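Local structure of possible substrate binding protein of ABC transporter system (Rhodopseudomonas palustris, 3N0X) at residues A8-G12 and T24-L28. The protein probably binds branched-chain amino acids or related small molecules as the periplasmic substrate-binding component of an ABC transporter. Residues are numbered along the deposited sequence; the frame is centred on the assembly and turned at random.
Sequences ALIYG and TETGL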
loop_
_atom_site.group_PDB
_atom_site.type_symbol
_atom_site.label_atom_id
_atom_site.label_comp_id
_atom_site.label_asym_id
_atom_site.label_seq_id
_atom_site.Cartn_x
_atom_site.Cartn_y
_atom_site.Cartn_z
ATOM N N ALA A 8 3.629 11.726 -16.885
ATOM C CA ALA A 8 4.935 11.636 -16.296
ATOM C C ALA A 8 4.919 10.616 -15.168
ATOM O O ALA A 8 4.034 10.654 -14.329
ATOM C CB ALA A 8 5.392 13.024 -15.740
ATOM N N LEU A 9 5.881 9.698 -15.170
ATOM C CA LEU A 9 6.091 8.808 -14.056
ATOM C C LEU A 9 7.384 9.188 -13.344
ATOM O O LEU A 9 8.477 9.157 -13.942
ATOM C CB LEU A 9 6.199 7.345 -14.518
ATOM C CG LEU A 9 6.617 6.342 -13.430
ATOM C CD1 LEU A 9 5.524 6.237 -12.347
ATOM C CD2 LEU A 9 6.948 4.964 -14.074
ATOM N N ILE A 10 7.274 9.550 -12.067
ATOM C CA ILE A 10 8.436 9.871 -11.251
ATOM C C ILE A 10 8.631 8.633 -10.405
ATOM O O ILE A 10 7.695 8.144 -9.789
ATOM C CB ILE A 10 8.168 11.081 -10.346
ATOM C CG1 ILE A 10 7.508 12.237 -11.108
ATOM C CG2 ILE A 10 9.454 11.574 -9.640
ATOM C CD1 ILE A 10 8.217 12.723 -12.346
ATOM N N TYR A 11 9.846 8.114 -10.370
ATOM C CA TYR A 11 10.146 6.853 -9.688
ATOM C C TYR A 11 11.621 6.721 -9.342
ATOM O O TYR A 11 12.468 7.378 -9.955
ATOM C CB TYR A 11 9.688 5.645 -10.514
ATOM C CG TYR A 11 10.341 5.331 -11.862
ATOM C CD1 TYR A 11 11.025 6.270 -12.632
ATOM C CD2 TYR A 11 10.167 4.073 -12.401
ATOM C CE1 TYR A 11 11.568 5.920 -13.850
ATOM C CE2 TYR A 11 10.692 3.719 -13.606
ATOM C CZ TYR A 11 11.368 4.645 -14.349
ATOM O OH TYR A 11 11.871 4.319 -15.607
ATOM N N GLY A 12 11.914 5.888 -8.338
ATOM C CA GLY A 12 13.284 5.722 -7.892
ATOM C C GLY A 12 13.967 4.621 -8.673
ATOM O O GLY A 12 14.338 3.570 -8.102
ATOM N N THR A 24 6.606 -0.711 -10.715
ATOM C CA THR A 24 5.617 0.336 -10.891
ATOM C C THR A 24 5.482 0.629 -12.385
ATOM O O THR A 24 4.375 0.718 -12.903
ATOM C CB THR A 24 6.014 1.606 -10.177
ATOM O OG1 THR A 24 6.088 1.386 -8.766
ATOM C CG2 THR A 24 4.967 2.724 -10.442
ATOM N N GLU A 25 6.602 0.803 -13.072
ATOM C CA GLU A 25 6.586 1.120 -14.512
ATOM C C GLU A 25 5.915 -0.003 -15.305
ATOM O O GLU A 25 5.087 0.263 -16.164
ATOM C CB GLU A 25 7.984 1.436 -15.048
ATOM C CG GLU A 25 7.963 1.793 -16.508
ATOM C CD GLU A 25 9.311 2.204 -17.070
ATOM O OE1 GLU A 25 10.329 2.067 -16.386
ATOM O OE2 GLU A 25 9.333 2.629 -18.252
ATOM N N THR A 26 6.282 -1.243 -15.025
ATOM C CA THR A 26 5.612 -2.382 -15.695
ATOM C C THR A 26 4.081 -2.327 -15.513
ATOM O O THR A 26 3.322 -2.519 -16.477
ATOM C CB THR A 26 6.164 -3.708 -15.199
ATOM O OG1 THR A 26 7.560 -3.768 -15.497
ATOM C CG2 THR A 26 5.411 -4.917 -15.814
ATOM N N GLY A 27 3.638 -2.083 -14.281
ATOM C CA GLY A 27 2.189 -2.015 -14.005
ATOM C C GLY A 27 1.532 -0.870 -14.733
ATOM O O GLY A 27 0.405 -1.006 -15.274
ATOM N N LEU A 28 2.178 0.299 -14.725
ATOM C CA LEU A 28 1.649 1.454 -15.447
ATOM C C LEU A 28 1.484 1.118 -16.952
ATOM O O LEU A 28 0.413 1.376 -17.537
ATOM C CB LEU A 28 2.579 2.659 -15.276
ATOM C CG LEU A 28 2.177 3.926 -16.046
ATOM C CD1 LEU A 28 0.787 4.450 -15.637
ATOM C CD2 LEU A 28 3.303 5.013 -15.906
#
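Glu25 OE1 comes up at the edge of the Tyr11 ring, close to the ring plane, while Leu9 CD2 lies against one face, 3.7 Å above the plane of the Tyr11 ring and displaced toward the rim. Tyr11 OH donates a 2.8 Å hydrogen bond to Glu25 OE1. The hydroxyl meets this oxygen from above the carboxylate, 51° out of its plane. Ring and carboxylate are turned 77° against each other. Glu25 reaches the hydroxyl through an extended chain, with CG anti to the backbone N (chi1 -179°), and Glu25 CB stands 3.8 Å from Tyr11 CE2. Glu25 CB also lies 3.8 Å from Leu9 CD2. The other branch of Leu9, CD1, meets Thr24 CG2 at 4.0 Å, and Leu28 CD2 packs over Leu9 CB. Strand 5-11 is thereby joined to helix 18-35, which follows it in the Rossmann-like lobe of a periplasmic binding protein; the pieces 8-11 and 24-28 run nearly antiparallel. Thr51 of neighbouring strand 45-53 touches both Tyr11 and Glu25. A phenylalanine here has no hydroxyl to donate, and the Glu25 carboxylate would probably lose its mate across the contact and turn more freely. Leucine-centred apolar contacts thus adjoin one polar link, whose phenolic donor is likely to help stabilise a negative charge on Glu25.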